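Local coordinates for Lin1840 protein (Listeria innocua serovar 6a, PDB 4ZOC) that probably hydrolyses terminal, non-reducing beta-D-glucosyl residues to release beta-D-glucose, and takes part in beta-1,2-glucan metabolism as a family 3 glycoside hydrolase, at residues Ala66-Leu77 and Asp344-Asn352; Leu82-Ala90 and Met332-Phe342. The protein carries 2 engineered substitutions. One frame throughout, in Å; residues are numbered along the deposited sequence.

Overall arrangement
Contacts 1 and 2 lie side by side on the TIM barrel, the loop 344-352 packing against its helix 66-79; their centres are about 12 Å apart, and contact 2 is nested in sequence inside contact 1. Helix 66-79 leads into strand 87-90, and helix 322-338 leads into the loop 344-352, so two consecutive parts of the chain meet two others. Two polar links couple the contacts: Gln-73 OE1 accepts from Leu-86 N at 2.9 Å, and Arg-347 NE reaches Leu-339 O at 3.1 Å. Neither contact forms part of the glucose pocket or the magnesium site, although the side chain of Met-89 in contact 2 comes to about 12 Å from a bound glucose.

Contact 1: residues Ala66-Leu77 and Asp344-Asn352; sequences ALDMIGIQEAYL and DPYRGLKNN
Gln-73 and Tyr-346 meet because the glutamine sends CG away from its backbone N (chi1 -174°) and bends at chi2, while Tyr-346 CG lies anti to the carbonyl carbon (chi1 -57°), which brings the ring against Ile-70, Gln-73 and Glu-74. CB and CG of Gln-73 approach the ring obliquely at CE1, and the bend turns the amide toward Pro-345, where NE2 donates to the carbonyl O at 3.0 Å (N-H...O 151°). Because the amide oxygen receives Leu-86 N, both ends of this buried amide are used. At the ring edge, near its plane, lies Ile-70 O, 3.9 Å from Tyr-346 CE1; Tyr-346 OH comes to 3.4 Å from Glu-74 CA. Strands 59-61 and 87-90 are parallel neighbours in the TIM barrel, so helix 66-79 is the helix of the beta-alpha-beta crossover between them; the segment 344-352 runs back alongside it, roughly antiparallel, through three beta turns. An Asx turn at Asp-344, with OD1 accepting from Tyr-346 N, opens this segment, and OD2 accepts from Gly-348 N. Lys-350 lays CD over one face of the tyrosine ring, 3.8 Å above its plane, and carries NZ to both carboxylate oxygens of Glu-74 in a salt bridge whose two hydrogen bonds are long and weak (3.3 Å to OE2). Apolar contacts flank the tyrosine: Leu-77 CD1 touches Pro-345 CG at 3.7 Å, and Leu-349 CD1 meets both Met-69 CE (3.6 Å) and Ala-66 CB.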
# COMPACT_ATOMS: atom_id res chain seq x y z
N ALA A 66 10.80 -12.36 -40.31
CA ALA A 66 10.35 -11.76 -41.58
C ALA A 66 9.70 -12.78 -42.46
O ALA A 66 8.71 -12.47 -43.06
CB ALA A 66 11.50 -11.13 -42.33
N LEU A 67 10.22 -14.01 -42.49
CA LEU A 67 9.63 -15.03 -43.36
C LEU A 67 8.26 -15.54 -42.82
O LEU A 67 7.38 -15.96 -43.58
CB LEU A 67 10.57 -16.20 -43.61
CG LEU A 67 11.33 -16.36 -44.92
CD1 LEU A 67 11.83 -15.08 -45.57
CD2 LEU A 67 12.50 -17.34 -44.75
N ASP A 68 8.14 -15.55 -41.50
CA ASP A 68 6.90 -15.86 -40.83
C ASP A 68 5.88 -14.82 -41.32
O ASP A 68 4.78 -15.17 -41.84
CB ASP A 68 7.05 -15.86 -39.30
CG ASP A 68 6.07 -16.78 -38.59
OD1 ASP A 68 5.27 -17.50 -39.23
OD2 ASP A 68 6.05 -16.76 -37.32
N MET A 69 6.22 -13.56 -41.18
CA MET A 69 5.34 -12.47 -41.60
C MET A 69 4.95 -12.60 -43.10
O MET A 69 3.77 -12.57 -43.49
CB MET A 69 6.03 -11.14 -41.30
CG MET A 69 5.30 -9.88 -41.73
SD MET A 69 5.26 -9.44 -43.45
CE MET A 69 6.90 -8.73 -43.62
N ILE A 70 5.94 -12.74 -43.94
CA ILE A 70 5.68 -12.78 -45.41
C ILE A 70 4.79 -13.93 -45.79
O ILE A 70 3.85 -13.75 -46.59
CB ILE A 70 6.99 -12.77 -46.22
CG1 ILE A 70 7.70 -11.43 -46.09
CG2 ILE A 70 6.73 -13.10 -47.70
CD1 ILE A 70 9.19 -11.51 -46.39
N GLY A 71 5.03 -15.10 -45.19
CA GLY A 71 4.25 -16.31 -45.48
C GLY A 71 2.80 -16.11 -45.07
O GLY A 71 1.89 -16.45 -45.80
N ILE A 72 2.62 -15.55 -43.86
CA ILE A 72 1.31 -15.33 -43.32
C ILE A 72 0.56 -14.30 -44.11
O ILE A 72 -0.62 -14.52 -44.41
CB ILE A 72 1.40 -14.94 -41.82
CG1 ILE A 72 1.80 -16.14 -40.96
CG2 ILE A 72 0.06 -14.39 -41.31
CD1 ILE A 72 2.23 -15.72 -39.55
N GLN A 73 1.20 -13.14 -44.39
CA GLN A 73 0.55 -12.05 -45.09
C GLN A 73 0.21 -12.53 -46.55
O GLN A 73 -0.87 -12.23 -47.11
CB GLN A 73 1.46 -10.85 -45.13
CG GLN A 73 0.86 -9.57 -45.70
CD GLN A 73 -0.12 -8.93 -44.72
OE1 GLN A 73 -1.24 -9.46 -44.50
NE2 GLN A 73 0.27 -7.82 -44.12
N GLU A 74 1.11 -13.30 -47.15
CA GLU A 74 0.87 -13.76 -48.55
C GLU A 74 -0.31 -14.69 -48.64
O GLU A 74 -1.21 -14.49 -49.46
CB GLU A 74 2.17 -14.42 -49.14
CG GLU A 74 2.09 -14.55 -50.66
CD GLU A 74 3.42 -14.75 -51.33
OE1 GLU A 74 4.36 -15.25 -50.66
OE2 GLU A 74 3.53 -14.41 -52.55
N ALA A 75 -0.38 -15.69 -47.75
CA ALA A 75 -1.54 -16.57 -47.68
C ALA A 75 -2.81 -15.81 -47.35
O ALA A 75 -3.84 -16.00 -47.95
CB ALA A 75 -1.30 -17.71 -46.70
N TYR A 76 -2.73 -14.87 -46.42
CA TYR A 76 -3.91 -14.19 -45.98
C TYR A 76 -4.51 -13.36 -47.13
O TYR A 76 -5.73 -13.36 -47.32
CB TYR A 76 -3.54 -13.23 -44.85
CG TYR A 76 -4.72 -12.54 -44.20
CD1 TYR A 76 -5.15 -11.31 -44.63
CD2 TYR A 76 -5.31 -13.08 -43.10
CE1 TYR A 76 -6.23 -10.67 -44.04
CE2 TYR A 76 -6.33 -12.41 -42.43
CZ TYR A 76 -6.78 -11.20 -42.91
OH TYR A 76 -7.81 -10.54 -42.27
N LEU A 77 -3.66 -12.66 -47.91
CA LEU A 77 -4.14 -11.84 -48.97
C LEU A 77 -4.61 -12.64 -50.19
O LEU A 77 -5.42 -12.13 -50.95
CB LEU A 77 -3.09 -10.82 -49.41
CG LEU A 77 -2.76 -9.67 -48.46
CD1 LEU A 77 -1.57 -8.89 -48.90
CD2 LEU A 77 -3.92 -8.73 -48.30
N ASP A 344 1.74 -1.18 -49.69
CA ASP A 344 2.73 -2.22 -49.49
C ASP A 344 2.46 -2.99 -48.22
O ASP A 344 2.83 -2.54 -47.13
CB ASP A 344 4.13 -1.62 -49.41
CG ASP A 344 5.23 -2.67 -49.21
OD1 ASP A 344 4.97 -3.89 -49.30
OD2 ASP A 344 6.41 -2.26 -48.98
N PRO A 345 1.80 -4.13 -48.35
CA PRO A 345 1.43 -4.93 -47.18
C PRO A 345 2.62 -5.63 -46.51
O PRO A 345 2.44 -6.19 -45.45
CB PRO A 345 0.45 -5.96 -47.74
CG PRO A 345 0.65 -5.95 -49.21
CD PRO A 345 1.32 -4.73 -49.62
N TYR A 346 3.79 -5.62 -47.16
CA TYR A 346 5.02 -6.19 -46.63
C TYR A 346 5.97 -5.17 -46.03
O TYR A 346 7.08 -5.54 -45.64
CB TYR A 346 5.75 -6.98 -47.76
CG TYR A 346 4.84 -8.05 -48.33
CD1 TYR A 346 4.61 -9.22 -47.65
CD2 TYR A 346 4.16 -7.87 -49.55
CE1 TYR A 346 3.71 -10.16 -48.09
CE2 TYR A 346 3.26 -8.80 -50.00
CZ TYR A 346 3.04 -9.94 -49.28
OH TYR A 346 2.20 -10.88 -49.73
N ARG A 347 5.53 -3.90 -45.96
CA ARG A 347 6.24 -2.79 -45.36
C ARG A 347 7.75 -2.86 -45.59
O ARG A 347 8.59 -2.87 -44.66
CB ARG A 347 5.85 -2.69 -43.88
CG ARG A 347 6.01 -1.30 -43.36
CD ARG A 347 5.00 -0.95 -42.29
NE ARG A 347 5.27 0.44 -41.96
CZ ARG A 347 6.22 0.87 -41.12
NH1 ARG A 347 7.02 0.01 -40.50
NH2 ARG A 347 6.36 2.16 -40.94
N GLY A 348 8.09 -2.86 -46.87
CA GLY A 348 9.46 -2.68 -47.28
C GLY A 348 10.25 -3.94 -47.56
O GLY A 348 11.30 -3.86 -48.12
N LEU A 349 9.72 -5.11 -47.21
CA LEU A 349 10.51 -6.28 -47.22
C LEU A 349 10.43 -7.19 -48.46
O LEU A 349 11.26 -8.06 -48.63
CB LEU A 349 10.18 -7.11 -46.01
CG LEU A 349 10.44 -6.48 -44.64
CD1 LEU A 349 10.37 -7.63 -43.59
CD2 LEU A 349 11.76 -5.76 -44.59
N LYS A 350 9.37 -7.09 -49.25
CA LYS A 350 9.07 -8.18 -50.22
C LYS A 350 10.21 -8.44 -51.16
O LYS A 350 10.57 -9.63 -51.42
CB LYS A 350 7.81 -7.88 -51.04
CG LYS A 350 7.27 -9.07 -51.86
CD LYS A 350 6.88 -10.24 -50.98
CE LYS A 350 5.77 -11.09 -51.61
NZ LYS A 350 6.13 -12.51 -51.64
N ASN A 351 10.79 -7.34 -51.68
CA ASN A 351 11.98 -7.44 -52.54
C ASN A 351 13.24 -6.81 -51.96
O ASN A 351 14.11 -6.31 -52.69
CB ASN A 351 11.66 -6.73 -53.85
CG ASN A 351 10.42 -7.32 -54.51
OD1 ASN A 351 9.41 -6.64 -54.63
ND2 ASN A 351 10.47 -8.62 -54.88
N ASN A 352 13.33 -6.82 -50.63
CA ASN A 352 14.38 -6.13 -49.95
C ASN A 352 14.64 -6.84 -48.63
O ASN A 352 14.03 -6.52 -47.59
CB ASN A 352 14.05 -4.66 -49.71
CG ASN A 352 15.20 -3.92 -49.06
OD1 ASN A 352 16.34 -4.30 -49.19
ND2 ASN A 352 14.89 -2.88 -48.34

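Contact 2: residues Leu82-Ala90 and Met332-Phe342; sequences LGIPLVFMA and MLNLKNDLGLF
Lys-336 and Pro-85 form the polar centre of this buried contact, with NZ donating to the proline carbonyl O at 2.8 Å from 18° out of the carbonyl plane. The lysine chain is extended beyond CG, which carries the ammonium to the residues just ahead of the strand, and its CE packs on Val-87 CG1 at 3.7 Å. In Val-87, chi1 of 54° puts CG1 between the backbone N and the carbonyl carbon and CG2 anti to the N, so the methyls diverge: CG1 also faces Met-332 CE, and CG2 meets Leu-339 CD1 at 3.8 Å. Ile-84 CG2 touches Leu-333 CD1 (3.8 Å). Pro-85 lies against the turn that follows the helix, its CG 3.4 Å from Leu-341 O. Its CD comes obliquely to Phe-342 CE1 (3.7 Å), the two side chains crossing at about a right angle, while Gly-83 O lies at the ring edge. Met-89 CE reaches Leu-335 CD2 at 4.2 Å.

Around this shell, Gln-21 OE1 and Gly-58 O also accept from Lys-336 NZ, so three oxygens grip the buried ammonium and probably favour its charged form. A Schellman motif at Gly-340 ends helix 322-338 and turns Leu-341 and Phe-342 toward the proline.

Val-87 and Met-89 meet helix 322-338 and the turn after it, whereas Phe-88, with Leu-86 just before the strand, packs on helix 66-79. The axis of 332-338 stands at 85° to that of strand 87-90, with a closest approach of 10.0 Å, consistent with a helix lying across the N-terminal end of the strands in the TIM barrel of a family 3 glycoside hydrolase.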
# COMPACT_ATOMS: atom_id res chain seq x y z
N LEU A 82 -11.69 -8.59 -49.41
CA LEU A 82 -11.50 -7.18 -49.76
C LEU A 82 -10.07 -6.67 -49.81
O LEU A 82 -9.87 -5.52 -50.19
CB LEU A 82 -12.34 -6.27 -48.84
CG LEU A 82 -13.85 -6.50 -48.88
CD1 LEU A 82 -14.53 -5.76 -47.74
CD2 LEU A 82 -14.45 -6.07 -50.22
N GLY A 83 -9.08 -7.53 -49.49
CA GLY A 83 -7.69 -7.11 -49.61
C GLY A 83 -7.22 -6.28 -48.43
O GLY A 83 -6.46 -5.34 -48.59
N ILE A 84 -7.70 -6.64 -47.25
CA ILE A 84 -7.34 -5.91 -45.99
C ILE A 84 -6.17 -6.66 -45.33
O ILE A 84 -6.38 -7.77 -44.76
CB ILE A 84 -8.52 -5.79 -45.03
CG1 ILE A 84 -9.70 -5.06 -45.67
CG2 ILE A 84 -8.13 -4.94 -43.82
CD1 ILE A 84 -10.95 -5.19 -44.82
N PRO A 85 -4.94 -6.12 -45.50
CA PRO A 85 -3.78 -6.81 -44.95
C PRO A 85 -3.80 -6.86 -43.44
O PRO A 85 -4.46 -6.04 -42.81
CB PRO A 85 -2.57 -5.94 -45.39
CG PRO A 85 -3.12 -4.96 -46.31
CD PRO A 85 -4.58 -4.79 -45.98
N LEU A 86 -3.11 -7.85 -42.92
CA LEU A 86 -2.87 -7.98 -41.47
C LEU A 86 -1.93 -6.93 -40.96
O LEU A 86 -0.99 -6.50 -41.64
CB LEU A 86 -2.25 -9.34 -41.17
CG LEU A 86 -3.19 -10.54 -41.30
CD1 LEU A 86 -2.42 -11.78 -41.46
CD2 LEU A 86 -4.10 -10.62 -40.10
N VAL A 87 -2.15 -6.53 -39.70
CA VAL A 87 -1.13 -5.70 -39.01
C VAL A 87 -0.42 -6.58 -37.98
O VAL A 87 -1.08 -7.40 -37.33
CB VAL A 87 -1.73 -4.37 -38.37
CG1 VAL A 87 -2.90 -4.67 -37.42
CG2 VAL A 87 -0.59 -3.57 -37.77
N PHE A 88 0.92 -6.47 -37.91
CA PHE A 88 1.81 -7.33 -37.11
C PHE A 88 2.38 -6.51 -35.97
O PHE A 88 3.02 -5.46 -36.18
CB PHE A 88 2.97 -7.83 -37.98
CG PHE A 88 2.57 -8.93 -38.95
CD1 PHE A 88 1.86 -8.63 -40.13
CD2 PHE A 88 2.84 -10.26 -38.65
CE1 PHE A 88 1.47 -9.66 -40.97
CE2 PHE A 88 2.50 -11.30 -39.50
CZ PHE A 88 1.78 -11.00 -40.66
N MET A 89 2.15 -7.01 -34.77
CA MET A 89 2.59 -6.35 -33.56
C MET A 89 3.49 -7.26 -32.72
O MET A 89 3.40 -8.51 -32.80
CB MET A 89 1.37 -5.99 -32.74
CG MET A 89 0.26 -5.32 -33.50
SD MET A 89 -0.86 -4.37 -32.47
CE MET A 89 -2.12 -4.03 -33.67
N ALA A 90 4.38 -6.63 -31.93
CA ALA A 90 5.31 -7.47 -31.15
C ALA A 90 5.78 -6.73 -29.92
O ALA A 90 5.67 -5.51 -29.83
CB ALA A 90 6.51 -7.82 -32.02
N MET A 332 -8.93 0.46 -36.88
CA MET A 332 -8.02 -0.61 -37.32
C MET A 332 -7.54 -0.31 -38.75
O MET A 332 -6.37 -0.39 -39.09
CB MET A 332 -8.73 -1.97 -37.21
CG MET A 332 -8.80 -2.58 -35.79
SD MET A 332 -7.12 -3.04 -35.23
CE MET A 332 -6.87 -4.53 -36.25
N LEU A 333 -8.50 0.02 -39.63
CA LEU A 333 -8.13 0.27 -41.02
C LEU A 333 -7.26 1.53 -41.11
O LEU A 333 -6.27 1.53 -41.87
CB LEU A 333 -9.37 0.40 -41.86
CG LEU A 333 -10.01 -0.87 -42.40
CD1 LEU A 333 -9.71 -2.19 -41.77
CD2 LEU A 333 -11.47 -0.66 -42.78
N ASN A 334 -7.57 2.58 -40.31
CA ASN A 334 -6.77 3.83 -40.28
C ASN A 334 -5.32 3.54 -39.83
O ASN A 334 -4.44 4.01 -40.44
CB ASN A 334 -7.33 4.93 -39.33
CG ASN A 334 -8.47 5.72 -39.95
OD1 ASN A 334 -8.68 5.68 -41.15
ND2 ASN A 334 -9.24 6.38 -39.12
N LEU A 335 -5.12 2.70 -38.80
CA LEU A 335 -3.76 2.24 -38.44
C LEU A 335 -3.05 1.58 -39.61
O LEU A 335 -1.86 1.87 -39.88
CB LEU A 335 -3.83 1.30 -37.25
CG LEU A 335 -2.52 0.62 -36.84
CD1 LEU A 335 -1.44 1.62 -36.49
CD2 LEU A 335 -2.74 -0.37 -35.70
N LYS A 336 -3.77 0.70 -40.30
CA LYS A 336 -3.16 -0.04 -41.36
C LYS A 336 -2.78 0.94 -42.45
O LYS A 336 -1.70 0.85 -43.05
CB LYS A 336 -4.04 -1.13 -41.90
CG LYS A 336 -4.31 -2.21 -40.90
CD LYS A 336 -5.33 -3.24 -41.26
CE LYS A 336 -5.15 -4.40 -40.29
NZ LYS A 336 -6.04 -5.55 -40.51
N ASN A 337 -3.65 1.92 -42.67
CA ASN A 337 -3.36 2.98 -43.68
C ASN A 337 -2.17 3.87 -43.32
O ASN A 337 -1.34 4.14 -44.18
CB ASN A 337 -4.64 3.78 -43.99
CG ASN A 337 -4.59 4.54 -45.31
OD1 ASN A 337 -3.99 4.12 -46.31
ND2 ASN A 337 -5.24 5.67 -45.31
N ASP A 338 -2.06 4.24 -42.04
CA ASP A 338 -0.97 4.98 -41.49
C ASP A 338 0.35 4.27 -41.71
O ASP A 338 1.35 4.93 -41.89
CB ASP A 338 -1.20 5.26 -39.98
CG ASP A 338 -2.32 6.30 -39.73
OD1 ASP A 338 -2.83 6.94 -40.68
OD2 ASP A 338 -2.67 6.51 -38.57
N LEU A 339 0.34 2.94 -41.67
CA LEU A 339 1.56 2.11 -41.85
C LEU A 339 1.84 1.83 -43.36
O LEU A 339 2.84 1.23 -43.72
CB LEU A 339 1.43 0.81 -41.09
CG LEU A 339 1.39 0.95 -39.56
CD1 LEU A 339 0.73 -0.26 -38.96
CD2 LEU A 339 2.82 1.09 -39.09
N GLY A 340 0.96 2.30 -44.25
CA GLY A 340 1.18 2.14 -45.69
C GLY A 340 0.80 0.77 -46.22
O GLY A 340 1.14 0.42 -47.37
N LEU A 341 0.07 -0.02 -45.43
CA LEU A 341 -0.22 -1.42 -45.76
C LEU A 341 -1.06 -1.60 -46.98
O LEU A 341 -0.99 -2.65 -47.58
CB LEU A 341 -0.80 -2.19 -44.56
CG LEU A 341 0.18 -2.15 -43.38
CD1 LEU A 341 -0.55 -2.91 -42.22
CD2 LEU A 341 1.57 -2.75 -43.68
N PHE A 342 -1.91 -0.61 -47.31
CA PHE A 342 -2.72 -0.76 -48.55
C PHE A 342 -1.94 -0.55 -49.85
O PHE A 342 -2.42 -0.95 -50.92
CB PHE A 342 -3.94 0.13 -48.50
CG PHE A 342 -4.90 -0.24 -47.41
CD1 PHE A 342 -5.67 -1.38 -47.53
CD2 PHE A 342 -5.03 0.55 -46.27
CE1 PHE A 342 -6.56 -1.72 -46.59
CE2 PHE A 342 -5.93 0.19 -45.29
CZ PHE A 342 -6.68 -0.95 -45.44